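Putative uncharacterized protein PH1404 (Pyrococcus horikoshii, PDB 3AF6) probably terminates transcription as a zinc-dependent ribonuclease that cuts nascent RNA at the exit channel of RNA polymerase and degrades the released transcript. Local coordinates at residues I413-N418 / S544-S549. Residues are numbered along the deposited sequence; the frame is centred on the assembly and turned at random.
Sequences IEVIHN and SIIFVS
V415 and I546 meet end to end where a helix packs on a parallel β-sheet in the β-CASP region of this metallo-β-lactamase superfamily nuclease. The helix, residues 405-420, lies against one face of the six-stranded sheet, and strand 544-547 runs within that sheet between strands 425-429 and 584-587. The closest approach joins two methyl groups, V415 CG1 and I546 CD1, 3.7 Å apart. Each side chain leaves its backbone toward the other segment. In V415, CG1 stands opposite the backbone N (chi1 169°), and this is the branch that meets the isoleucine; I546 CD1 also lies 4.2 Å from V415 CB. On the strand, I546 places CG1 opposite its own carbonyl carbon, and an extended outer torsion (chi2 173°) carries CD1 forward, so that the end of the longer branch does the touching.

The alternation of the strand decides which residues face the helix. S544 and I546 point toward it, whereas the intervening I545 turns away and packs on L525 and M583. V415 reaches beyond this strand to touch H586, which ties the helix to strand 584-587 as well. I546 also packs on V426 of strand 425-429 and on I588 in a loop. All three residues that touch across the interface are buried, away from the two zinc ions.

S544 brings a polar group to the edge of this apolar contact. Its hydroxyl is hydrogen-bonded to that of T419, one helical turn after V415, and has a weak hydrogen bond from R422. T419 OG1 is also hydrogen-bonded to the carbonyl oxygen of V415, linking strand serine and helix backbone through one threonine hydroxyl. Toward V415 itself the serine makes only a looser approach, with S544 OG 4.2 Å from V415 CG1.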
loop_
_atom_site.group_PDB
_atom_site.type_symbol
_atom_site.label_atom_id
_atom_site.label_comp_id
_atom_site.label_asym_id
_atom_site.label_seq_id
_atom_site.Cartn_x
_atom_site.Cartn_y
_atom_site.Cartn_z
ATOM N N ILE A 413 -11.638 -14.571 -21.855
ATOM C CA ILE A 413 -12.699 -14.189 -22.783
ATOM C C ILE A 413 -13.404 -15.436 -23.281
ATOM O O ILE A 413 -14.612 -15.433 -23.520
ATOM C CB ILE A 413 -12.135 -13.443 -23.999
ATOM C CG1 ILE A 413 -11.610 -12.079 -23.568
ATOM C CG2 ILE A 413 -13.197 -13.292 -25.052
ATOM C CD1 ILE A 413 -12.642 -11.246 -22.829
ATOM N N GLU A 414 -12.624 -16.498 -23.429
ATOM C CA GLU A 414 -13.119 -17.776 -23.899
ATOM C C GLU A 414 -14.151 -18.325 -22.926
ATOM O O GLU A 414 -15.314 -18.512 -23.289
ATOM C CB GLU A 414 -11.944 -18.737 -24.043
ATOM C CG GLU A 414 -12.292 -20.134 -24.481
ATOM C CD GLU A 414 -11.044 -20.966 -24.737
ATOM O OE1 GLU A 414 -11.177 -22.181 -25.007
ATOM O OE2 GLU A 414 -9.927 -20.400 -24.672
ATOM N N VAL A 415 -13.728 -18.564 -21.686
ATOM C CA VAL A 415 -14.610 -19.094 -20.647
ATOM C C VAL A 415 -15.898 -18.285 -20.489
ATOM O O VAL A 415 -16.973 -18.853 -20.295
ATOM C CB VAL A 415 -13.877 -19.163 -19.280
ATOM C CG1 VAL A 415 -14.870 -19.456 -18.155
ATOM C CG2 VAL A 415 -12.813 -20.247 -19.330
ATOM N N ILE A 416 -15.788 -16.961 -20.569
ATOM C CA ILE A 416 -16.958 -16.100 -20.440
ATOM C C ILE A 416 -17.974 -16.396 -21.547
ATOM O O ILE A 416 -19.170 -16.528 -21.280
ATOM C CB ILE A 416 -16.565 -14.603 -20.484
ATOM C CG1 ILE A 416 -15.827 -14.227 -19.202
ATOM C CG2 ILE A 416 -17.802 -13.733 -20.648
ATOM C CD1 ILE A 416 -15.371 -12.786 -19.160
ATOM N N HIS A 417 -17.499 -16.512 -22.785
ATOM C CA HIS A 417 -18.385 -16.793 -23.909
ATOM C C HIS A 417 -19.089 -18.135 -23.765
ATOM O O HIS A 417 -20.302 -18.223 -23.948
ATOM C CB HIS A 417 -17.604 -16.747 -25.221
ATOM C CG HIS A 417 -17.281 -15.358 -25.676
ATOM N ND1 HIS A 417 -16.338 -15.091 -26.644
ATOM C CD2 HIS A 417 -17.778 -14.159 -25.292
ATOM C CE1 HIS A 417 -16.265 -13.785 -26.836
ATOM N NE2 HIS A 417 -17.130 -13.197 -26.027
ATOM N N ASN A 418 -18.329 -19.173 -23.431
ATOM C CA ASN A 418 -18.886 -20.510 -23.254
ATOM C C ASN A 418 -19.795 -20.581 -22.033
ATOM O O ASN A 418 -20.444 -21.603 -21.791
ATOM C CB ASN A 418 -17.761 -21.532 -23.102
ATOM C CG ASN A 418 -16.960 -21.708 -24.373
ATOM O OD1 ASN A 418 -16.383 -20.752 -24.895
ATOM N ND2 ASN A 418 -16.921 -22.935 -24.882
ATOM N N SER A 544 -19.974 -20.126 -13.869
ATOM C CA SER A 544 -18.552 -20.425 -13.825
ATOM C C SER A 544 -17.824 -19.598 -12.779
ATOM O O SER A 544 -18.207 -18.461 -12.482
ATOM C CB SER A 544 -17.911 -20.179 -15.197
ATOM O OG SER A 544 -18.031 -21.321 -16.027
ATOM N N ILE A 545 -16.777 -20.184 -12.211
ATOM C CA ILE A 545 -15.963 -19.474 -11.239
ATOM C C ILE A 545 -14.526 -19.498 -11.765
ATOM O O ILE A 545 -14.028 -20.539 -12.195
ATOM C CB ILE A 545 -16.062 -20.117 -9.828
ATOM C CG1 ILE A 545 -15.435 -19.176 -8.800
ATOM C CG2 ILE A 545 -15.393 -21.487 -9.810
ATOM C CD1 ILE A 545 -15.603 -19.629 -7.366
ATOM N N ILE A 546 -13.875 -18.341 -11.758
ATOM C CA ILE A 546 -12.508 -18.228 -12.255
ATOM C C ILE A 546 -11.564 -17.645 -11.204
ATOM O O ILE A 546 -11.734 -16.508 -10.764
ATOM C CB ILE A 546 -12.455 -17.312 -13.510
ATOM C CG1 ILE A 546 -13.364 -17.863 -14.611
ATOM C CG2 ILE A 546 -11.031 -17.208 -14.020
ATOM C CD1 ILE A 546 -13.501 -16.932 -15.797
ATOM N N PHE A 547 -10.569 -18.418 -10.800
ATOM C CA PHE A 547 -9.603 -17.919 -9.825
ATOM C C PHE A 547 -8.493 -17.240 -10.612
ATOM O O PHE A 547 -7.932 -17.826 -11.543
ATOM C CB PHE A 547 -9.046 -19.070 -8.969
ATOM C CG PHE A 547 -10.071 -19.679 -8.051
ATOM C CD1 PHE A 547 -10.560 -18.958 -6.961
ATOM C CD2 PHE A 547 -10.606 -20.937 -8.316
ATOM C CE1 PHE A 547 -11.573 -19.478 -6.151
ATOM C CE2 PHE A 547 -11.615 -21.462 -7.514
ATOM C CZ PHE A 547 -12.100 -20.727 -6.430
ATOM N N VAL A 548 -8.201 -15.994 -10.250
ATOM C CA VAL A 548 -7.175 -15.213 -10.927
ATOM C C VAL A 548 -6.134 -14.738 -9.927
ATOM O O VAL A 548 -5.418 -13.764 -10.161
ATOM C CB VAL A 548 -7.786 -13.983 -11.625
ATOM C CG1 VAL A 548 -8.812 -14.422 -12.656
ATOM C CG2 VAL A 548 -8.420 -13.068 -10.589
ATOM N N SER A 549 -6.068 -15.428 -8.799
ATOM C CA SER A 549 -5.106 -15.085 -7.770
ATOM C C SER A 549 -4.711 -16.323 -6.990
ATOM O O SER A 549 -5.398 -17.350 -7.020
ATOM C CB SER A 549 -5.683 -14.034 -6.820
ATOM O OG SER A 549 -6.826 -14.525 -6.147
#